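Filamentous hemagglutinin (Bordetella pertussis, PDB 1RWR) is an adhesin exported by two-partner secretion, and this amino-terminal fragment holds the beta-helical TPS domain that probably directs its passage across the outer membrane. Local coordinates at residues D82-L88 and N105-V111; T123-G127 and L138-T144; V163-V167 and A205-A210. All coordinates share one frame; numbering follows the deposited sequence.

How the interactions relate
All three contacts lie in the TPS domain, a right-handed beta-helix with added segments, and follow one another along the chain. Interaction 1 pairs strands 86-89 and 109-111, neighbours in one parallel sheet of the helix. Interaction 2 starts at the end of strand 119-125, in another parallel sheet, and packs it against the end of the extra-helical strand 135-140 and the following turn. Interaction 3 joins the corner between strands 159-164 and 166-169 to a surface loop. The centres of interactions 1 and 2 are about 10 Å apart, those of 2 and 3 about 8 Å. Both pairs touch, partly through backbone hydrogen bonds; interactions 1 and 3 do not. Successive coils and their added segments are thus joined.

Interaction 1: residues D82-L88 and N105-V111; sequences DTSPSRL and NPNGISV
N105 and N107 reach across from one coil of the parallel beta-helix to the chain leading into strand 86-89, next to 109-111 in the sheet. A type I turn from N105 to G108 leads into strand 109-111, which runs parallel to 86-88, axes 4.7 Å apart. N105 ND2 gives two nearly straight bonds, one to S84 O and one to S86 OG, both at 2.9 Å and both in the plane of the amide. That fixes the amide's rotation. S86 OG is also bonded to F39 O.

The N107 amide comes in beside the first. Its ND2 bonds D82 O at 2.9 Å and makes a longer bond, 3.3 Å, to S84 O from above that carbonyl's plane. N105 OD1 takes the backbone N of N107, an Asx turn that holds the two asparagines together.

L88 and I109 face the interior, and L88 CD1 meets I109 CG2 at 3.7 Å. R87 and S110 lie on the other face. The R87 chain is extended, with CG anti to the backbone N (chi1 -176°), and runs past the S110 hydroxyl. One water lies 2.8 Å from S110 OG and 3.3 Å from R87 NE, the latter bond weak.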
loop_
_atom_site.group_PDB
_atom_site.type_symbol
_atom_site.label_atom_id
_atom_site.label_comp_id
_atom_site.label_asym_id
_atom_site.label_seq_id
_atom_site.Cartn_x
_atom_site.Cartn_y
_atom_site.Cartn_z
ATOM N N ASP A 82 -16.807 8.661 -2.484
ATOM C CA ASP A 82 -17.318 9.376 -3.671
ATOM C C ASP A 82 -16.519 9.004 -4.911
ATOM O O ASP A 82 -16.048 7.888 -4.949
ATOM C CB ASP A 82 -17.392 10.870 -3.446
ATOM C CG ASP A 82 -18.632 11.481 -4.088
ATOM O OD1 ASP A 82 -19.248 10.802 -4.966
ATOM O OD2 ASP A 82 -19.062 12.621 -3.770
ATOM N N THR A 83 -16.353 9.906 -5.904
ATOM C CA THR A 83 -15.859 9.481 -7.226
ATOM C C THR A 83 -14.436 9.893 -7.563
ATOM O O THR A 83 -13.935 9.488 -8.619
ATOM C CB THR A 83 -16.794 10.000 -8.382
ATOM O OG1 THR A 83 -16.754 11.432 -8.429
ATOM C CG2 THR A 83 -18.238 9.602 -8.144
ATOM N N SER A 84 -13.789 10.657 -6.676
ATOM C CA SER A 84 -12.490 11.263 -6.955
ATOM C C SER A 84 -11.386 10.331 -6.459
ATOM O O SER A 84 -11.573 9.697 -5.434
ATOM C CB SER A 84 -12.347 12.639 -6.281
ATOM O OG SER A 84 -12.126 12.598 -4.842
ATOM N N PRO A 85 -10.270 10.247 -7.188
ATOM C CA PRO A 85 -9.083 9.529 -6.695
ATOM C C PRO A 85 -8.389 10.281 -5.554
ATOM O O PRO A 85 -8.778 11.443 -5.246
ATOM C CB PRO A 85 -8.169 9.481 -7.934
ATOM C CG PRO A 85 -8.496 10.769 -8.676
ATOM C CD PRO A 85 -10.012 10.866 -8.496
ATOM N N SER A 86 -7.367 9.650 -4.962
ATOM C CA SER A 86 -6.585 10.233 -3.873
ATOM C C SER A 86 -5.153 10.458 -4.314
ATOM O O SER A 86 -4.570 9.608 -4.991
ATOM C CB SER A 86 -6.540 9.289 -2.672
ATOM O OG SER A 86 -7.801 9.121 -2.094
ATOM N N ARG A 87 -4.576 11.567 -3.903
ATOM C CA ARG A 87 -3.161 11.797 -4.029
ATOM C C ARG A 87 -2.574 11.761 -2.615
ATOM O O ARG A 87 -3.149 12.342 -1.689
ATOM C CB ARG A 87 -2.909 13.167 -4.676
ATOM C CG ARG A 87 -1.494 13.448 -4.917
ATOM C CD ARG A 87 -1.190 14.677 -5.820
ATOM N NE ARG A 87 0.269 14.778 -5.888
ATOM C CZ ARG A 87 1.053 15.351 -4.967
ATOM N NH1 ARG A 87 0.553 16.020 -3.919
ATOM N NH2 ARG A 87 2.362 15.290 -5.129
ATOM N N LEU A 88 -1.425 11.098 -2.465
ATOM C CA LEU A 88 -0.706 10.992 -1.194
ATOM C C LEU A 88 0.745 11.395 -1.348
ATOM O O LEU A 88 1.521 10.748 -2.081
ATOM C CB LEU A 88 -0.741 9.558 -0.682
ATOM C CG LEU A 88 -2.105 8.894 -0.626
ATOM C CD1 LEU A 88 -1.978 7.428 -0.237
ATOM C CD2 LEU A 88 -3.035 9.654 0.339
ATOM N N ASN A 105 -9.303 3.609 -1.961
ATOM C CA ASN A 105 -10.045 4.460 -2.861
ATOM C C ASN A 105 -10.189 3.728 -4.226
ATOM O O ASN A 105 -9.242 3.668 -5.003
ATOM C CB ASN A 105 -9.352 5.818 -3.008
ATOM C CG ASN A 105 -10.196 6.799 -3.839
ATOM O OD1 ASN A 105 -11.121 6.368 -4.561
ATOM N ND2 ASN A 105 -9.879 8.078 -3.765
ATOM N N PRO A 106 -11.345 3.143 -4.498
ATOM C CA PRO A 106 -11.553 2.444 -5.767
ATOM C C PRO A 106 -11.342 3.291 -7.017
ATOM O O PRO A 106 -11.110 2.727 -8.068
ATOM C CB PRO A 106 -12.985 1.924 -5.658
ATOM C CG PRO A 106 -13.148 1.715 -4.200
ATOM C CD PRO A 106 -12.476 2.916 -3.563
ATOM N N ASN A 107 -11.390 4.598 -6.888
ATOM C CA ASN A 107 -11.176 5.489 -8.029
ATOM C C ASN A 107 -9.733 5.632 -8.441
ATOM O O ASN A 107 -9.438 6.099 -9.542
ATOM C CB ASN A 107 -11.757 6.844 -7.712
ATOM C CG ASN A 107 -13.218 6.750 -7.332
ATOM O OD1 ASN A 107 -14.051 6.244 -8.130
ATOM N ND2 ASN A 107 -13.538 7.151 -6.121
ATOM N N GLY A 108 -8.816 5.239 -7.553
ATOM C CA GLY A 108 -7.402 5.340 -7.820
ATOM C C GLY A 108 -6.634 6.071 -6.740
ATOM O O GLY A 108 -7.189 6.874 -5.985
ATOM N N ILE A 109 -5.339 5.771 -6.673
ATOM C CA ILE A 109 -4.431 6.494 -5.788
ATOM C C ILE A 109 -3.133 6.794 -6.511
ATOM O O ILE A 109 -2.559 5.899 -7.149
ATOM C CB ILE A 109 -4.124 5.658 -4.527
ATOM C CG1 ILE A 109 -5.390 5.223 -3.804
ATOM C CG2 ILE A 109 -3.172 6.417 -3.632
ATOM C CD1 ILE A 109 -5.084 4.286 -2.636
ATOM N N SER A 110 -2.668 8.038 -6.407
ATOM C CA SER A 110 -1.336 8.374 -6.876
ATOM C C SER A 110 -0.483 8.757 -5.660
ATOM O O SER A 110 -0.983 9.391 -4.710
ATOM C CB SER A 110 -1.417 9.467 -7.939
ATOM O OG SER A 110 -2.003 10.604 -7.408
ATOM N N VAL A 111 0.782 8.338 -5.694
ATOM C CA VAL A 111 1.677 8.444 -4.574
ATOM C C VAL A 111 2.968 9.132 -5.005
ATOM O O VAL A 111 3.574 8.726 -5.963
ATOM C CB VAL A 111 1.996 7.056 -4.055
ATOM C CG1 VAL A 111 2.855 7.120 -2.832
ATOM C CG2 VAL A 111 0.724 6.267 -3.714
HETATM O O HOH W 1 -4.538 10.627 -8.253
HETATM O O HOH W 2 -0.503 12.778 -8.390
#

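Interaction 2: residues T123-G127 and L138-T144; sequences TLTTG and LDVQQGT
T126 has the most surface buried here, and its hydroxyl makes the one direct hydrogen bond between 123-127 and 138-144. OG1 donates to Q142 O at 2.7 Å, tilted 18° from the carbonyl plane. The hydroxyl sits between the backbone N and the carbonyl carbon (chi1 62°), which turns it to the bend at Q142. The methyl CG2 lies against the backbone of G143, 3.8 Å from G143 CA. G143 has a positive phi, and its CA lies close against T126.

L138 comes next. It belongs to strand 135-140 of the small antiparallel sheet outside the beta-helix, and its methyls cover the end of strand 119-125. CD1 meets T123 CG2 tip to tip. Both methyls then pass over T125, each 3.9 Å from T125 CG2.

G127 packs closely beside L138 and V140. Its CA makes a CA-H...O contact with D139 O at 3.4 Å and lies 3.8 Å from V140 CG2. T125 OG1 accepts from G127 N, an ST turn that bends the chain out of the strand. The same hydroxyl is bonded to V163 O in the next coil.

One water links the two segments at their polar side. It donates to T126 O and accepts from Q141 N. The contact therefore combines an apolar patch round L138 with two threonine hydroxyls whose bonds hold the chain where it leaves and re-enters the helix. Both hydroxyls are buried. Each gives its proton to a backbone carbonyl, Q142 O for T126 and V163 O for T125, and T126 OG1 also takes a weak bond from R165 N.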
loop_
_atom_site.group_PDB
_atom_site.type_symbol
_atom_site.label_atom_id
_atom_site.label_comp_id
_atom_site.label_asym_id
_atom_site.label_seq_id
_atom_site.Cartn_x
_atom_site.Cartn_y
_atom_site.Cartn_z
ATOM N N THR A 123 -1.082 -0.211 3.933
ATOM C CA THR A 123 -1.711 -0.765 2.739
ATOM C C THR A 123 -2.390 0.347 1.945
ATOM O O THR A 123 -3.180 1.138 2.513
ATOM C CB THR A 123 -2.769 -1.747 3.176
ATOM O OG1 THR A 123 -2.187 -2.716 4.079
ATOM C CG2 THR A 123 -3.411 -2.487 2.013
ATOM N N LEU A 124 -2.077 0.420 0.645
ATOM C CA LEU A 124 -2.720 1.326 -0.296
ATOM C C LEU A 124 -3.515 0.476 -1.246
ATOM O O LEU A 124 -2.970 -0.446 -1.863
ATOM C CB LEU A 124 -1.681 2.124 -1.064
ATOM C CG LEU A 124 -0.745 2.946 -0.199
ATOM C CD1 LEU A 124 0.188 3.768 -1.130
ATOM C CD2 LEU A 124 -1.543 3.843 0.765
ATOM N N THR A 125 -4.808 0.741 -1.354
ATOM C CA THR A 125 -5.671 -0.156 -2.105
ATOM C C THR A 125 -6.742 0.589 -2.893
ATOM O O THR A 125 -7.220 1.647 -2.483
ATOM C CB THR A 125 -6.271 -1.272 -1.159
ATOM O OG1 THR A 125 -6.958 -2.239 -1.952
ATOM C CG2 THR A 125 -7.314 -0.694 -0.229
ATOM N N THR A 126 -7.115 0.038 -4.044
ATOM C CA THR A 126 -8.350 0.470 -4.703
ATOM C C THR A 126 -9.489 -0.500 -4.437
ATOM O O THR A 126 -10.548 -0.378 -5.053
ATOM C CB THR A 126 -8.175 0.627 -6.212
ATOM O OG1 THR A 126 -7.818 -0.650 -6.793
ATOM C CG2 THR A 126 -7.049 1.572 -6.485
ATOM N N GLY A 127 -9.302 -1.428 -3.509
ATOM C CA GLY A 127 -10.398 -2.292 -3.068
ATOM C C GLY A 127 -11.448 -1.602 -2.223
ATOM O O GLY A 127 -11.148 -0.662 -1.460
ATOM N N LEU A 138 -10.696 -6.670 1.354
ATOM C CA LEU A 138 -10.607 -5.618 0.358
ATOM C C LEU A 138 -10.992 -6.219 -0.966
ATOM O O LEU A 138 -10.271 -7.072 -1.475
ATOM C CB LEU A 138 -9.161 -5.105 0.283
ATOM C CG LEU A 138 -8.662 -4.477 1.589
ATOM C CD1 LEU A 138 -7.182 -4.216 1.546
ATOM C CD2 LEU A 138 -9.446 -3.200 1.937
ATOM N N ASP A 139 -12.096 -5.783 -1.547
ATOM C CA ASP A 139 -12.556 -6.363 -2.806
ATOM C C ASP A 139 -12.151 -5.441 -3.931
ATOM O O ASP A 139 -12.762 -4.407 -4.172
ATOM C CB ASP A 139 -14.058 -6.554 -2.804
ATOM C CG ASP A 139 -14.461 -7.684 -1.935
ATOM O OD1 ASP A 139 -13.725 -8.697 -1.919
ATOM O OD2 ASP A 139 -15.480 -7.604 -1.227
ATOM N N VAL A 140 -11.107 -5.862 -4.603
ATOM C CA VAL A 140 -10.572 -5.113 -5.727
ATOM C C VAL A 140 -11.265 -5.507 -7.018
ATOM O O VAL A 140 -11.117 -6.636 -7.489
ATOM C CB VAL A 140 -9.042 -5.360 -5.884
ATOM C CG1 VAL A 140 -8.543 -4.522 -7.025
ATOM C CG2 VAL A 140 -8.319 -5.020 -4.589
ATOM N N GLN A 141 -11.985 -4.565 -7.604
ATOM C CA GLN A 141 -12.592 -4.755 -8.913
ATOM C C GLN A 141 -12.191 -3.689 -9.916
ATOM O O GLN A 141 -12.410 -3.872 -11.103
ATOM C CB GLN A 141 -14.101 -4.810 -8.788
ATOM C CG GLN A 141 -14.516 -6.037 -7.975
ATOM C CD GLN A 141 -15.970 -6.093 -7.787
ATOM O OE1 GLN A 141 -16.521 -5.320 -7.008
ATOM N NE2 GLN A 141 -16.622 -6.958 -8.531
ATOM N N GLN A 142 -11.624 -2.588 -9.451
ATOM C CA GLN A 142 -11.211 -1.508 -10.334
ATOM C C GLN A 142 -10.138 -0.680 -9.681
ATOM O O GLN A 142 -9.883 -0.848 -8.508
ATOM C CB GLN A 142 -12.383 -0.603 -10.678
ATOM C CG GLN A 142 -12.998 0.117 -9.480
ATOM C CD GLN A 142 -14.222 0.909 -9.863
ATOM O OE1 GLN A 142 -15.340 0.519 -9.566
ATOM N NE2 GLN A 142 -14.018 1.986 -10.567
ATOM N N GLY A 143 -9.520 0.209 -10.467
ATOM C CA GLY A 143 -8.636 1.239 -9.940
ATOM C C GLY A 143 -7.184 0.947 -10.137
ATOM O O GLY A 143 -6.752 -0.199 -10.068
ATOM N N THR A 144 -6.413 2.011 -10.302
ATOM C CA THR A 144 -4.950 1.952 -10.424
ATOM C C THR A 144 -4.274 2.656 -9.242
ATOM O O THR A 144 -4.727 3.718 -8.813
ATOM C CB THR A 144 -4.539 2.657 -11.704
ATOM O OG1 THR A 144 -5.106 1.970 -12.848
ATOM C CG2 THR A 144 -3.024 2.664 -11.870
HETATM O O HOH W 3 -12.408 -1.865 -6.580
#

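Interaction 3: residues V163-V167 and A205-A210; sequences VARLV and AGARGA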
loop_
_atom_site.group_PDB
_atom_site.type_symbol
_atom_site.label_atom_id
_atom_site.label_comp_id
_atom_site.label_asym_id
_atom_site.label_seq_id
_atom_site.Cartn_x
_atom_site.Cartn_y
_atom_site.Cartn_z
ATOM N N VAL A 163 -2.429 -2.861 -3.330
ATOM C CA VAL A 163 -3.419 -3.857 -3.748
ATOM C C VAL A 163 -4.477 -3.180 -4.625
ATOM O O VAL A 163 -5.269 -2.378 -4.150
ATOM C CB VAL A 163 -4.062 -4.511 -2.491
ATOM C CG1 VAL A 163 -4.992 -5.649 -2.906
ATOM C CG2 VAL A 163 -2.968 -5.026 -1.551
ATOM N N ALA A 164 -4.444 -3.425 -5.923
ATOM C CA ALA A 164 -5.226 -2.613 -6.873
ATOM C C ALA A 164 -5.507 -3.422 -8.112
ATOM O O ALA A 164 -4.955 -4.527 -8.287
ATOM C CB ALA A 164 -4.477 -1.337 -7.238
ATOM N N ARG A 165 -6.364 -2.906 -8.996
ATOM C CA ARG A 165 -6.633 -3.646 -10.208
ATOM C C ARG A 165 -5.409 -3.614 -11.101
ATOM O O ARG A 165 -5.030 -4.629 -11.656
ATOM C CB ARG A 165 -7.880 -3.134 -10.924
ATOM C CG ARG A 165 -8.399 -4.074 -12.033
ATOM C CD ARG A 165 -9.014 -5.368 -11.444
ATOM N NE ARG A 165 -9.250 -6.435 -12.411
ATOM C CZ ARG A 165 -10.382 -6.602 -13.150
ATOM N NH1 ARG A 165 -11.350 -5.708 -13.166
ATOM N NH2 ARG A 165 -10.489 -7.655 -13.946
ATOM N N LEU A 166 -4.844 -2.430 -11.236
ATOM C CA LEU A 166 -3.588 -2.203 -11.950
ATOM C C LEU A 166 -2.621 -1.417 -11.081
ATOM O O LEU A 166 -3.018 -0.591 -10.261
ATOM C CB LEU A 166 -3.833 -1.384 -13.219
ATOM C CG LEU A 166 -4.799 -1.959 -14.266
ATOM C CD1 LEU A 166 -5.000 -0.914 -15.377
ATOM C CD2 LEU A 166 -4.339 -3.305 -14.859
ATOM N N VAL A 167 -1.335 -1.612 -11.314
ATOM C CA VAL A 167 -0.319 -0.895 -10.547
ATOM C C VAL A 167 0.777 -0.418 -11.493
ATOM O O VAL A 167 1.257 -1.187 -12.318
ATOM C CB VAL A 167 0.277 -1.732 -9.404
ATOM C CG1 VAL A 167 1.304 -0.904 -8.609
ATOM C CG2 VAL A 167 -0.787 -2.257 -8.507
ATOM N N ALA A 205 -15.217 -9.733 -11.577
ATOM C CA ALA A 205 -15.421 -8.306 -11.724
ATOM C C ALA A 205 -16.266 -8.059 -12.931
ATOM O O ALA A 205 -16.355 -8.902 -13.831
ATOM C CB ALA A 205 -14.097 -7.613 -11.880
ATOM N N GLY A 206 -16.786 -6.847 -12.988
ATOM C CA GLY A 206 -17.687 -6.428 -14.041
ATOM C C GLY A 206 -17.017 -6.133 -15.340
ATOM O O GLY A 206 -17.651 -6.128 -16.384
ATOM N N ALA A 207 -15.724 -5.864 -15.278
ATOM C CA ALA A 207 -14.932 -5.655 -16.459
ATOM C C ALA A 207 -13.529 -6.185 -16.236
ATOM O O ALA A 207 -13.130 -6.481 -15.114
ATOM C CB ALA A 207 -14.870 -4.169 -16.767
ATOM N N ARG A 208 -12.825 -6.346 -17.345
ATOM C CA ARG A 208 -11.402 -6.659 -17.318
ATOM C C ARG A 208 -10.582 -5.499 -16.753
ATOM O O ARG A 208 -11.031 -4.343 -16.641
ATOM C CB ARG A 208 -10.941 -7.039 -18.705
ATOM C CG ARG A 208 -10.799 -5.847 -19.597
ATOM C CD ARG A 208 -10.532 -6.213 -21.024
ATOM N NE ARG A 208 -10.038 -5.028 -21.704
ATOM C CZ ARG A 208 -9.873 -4.935 -23.005
ATOM N NH1 ARG A 208 -10.167 -5.942 -23.798
ATOM N NH2 ARG A 208 -9.402 -3.804 -23.495
ATOM N N GLY A 209 -9.394 -5.837 -16.282
ATOM C CA GLY A 209 -8.476 -4.837 -15.787
ATOM C C GLY A 209 -7.849 -4.117 -16.967
ATOM O O GLY A 209 -7.648 -2.925 -16.923
ATOM N N ALA A 210 -7.540 -4.891 -18.001
ATOM C CA ALA A 210 -6.940 -4.405 -19.239
ATOM C C ALA A 210 -7.029 -5.553 -20.239
ATOM O O ALA A 210 -7.474 -6.646 -19.892
ATOM C CB ALA A 210 -5.496 -3.997 -19.011
#
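R165 carries the tight part of this contact. Its guanidinium grips A207 O end-on with two nitrogens. NH1 is 2.7 Å from A207 O and gives the straighter bond, with an N-H...O angle of 157°. NH2 is 3.1 Å from the same A207 O and lies on a lone pair of that carbonyl. The oxygen is nearly in the guanidinium plane, at its edge. Over one face lies the G209 backbone, with G209 N 3.1 Å above the plane, offset toward the rim; this is packing, not a hydrogen bond. The bend at chi2 (70°) lets the chain pass beside G209 CA, which comes 3.8 Å from R165 CG. G209 has no side chain, which lets its backbone lie close over the guanidinium.

Other bonds hold the arginine. NE makes a salt bridge to D236, and NH1 also bonds Q141 O. The group is thus fixed from several directions, and D236 probably balances its charge.

The other side is looser. L166 reaches the loop with its methyls, CD1 standing 3.7 Å from G209 O. L166 CD2 is 4.4 Å from A210 CB. A207 and R208 are exposed, and the R208 side chain leads away from the coil.

R165 sits at the corner between strands 159-164 and 166-169. A corner arginine here tethers loop 205-210, an excursion between strands 199-202 and 215-219, to the coil of a parallel beta-helix.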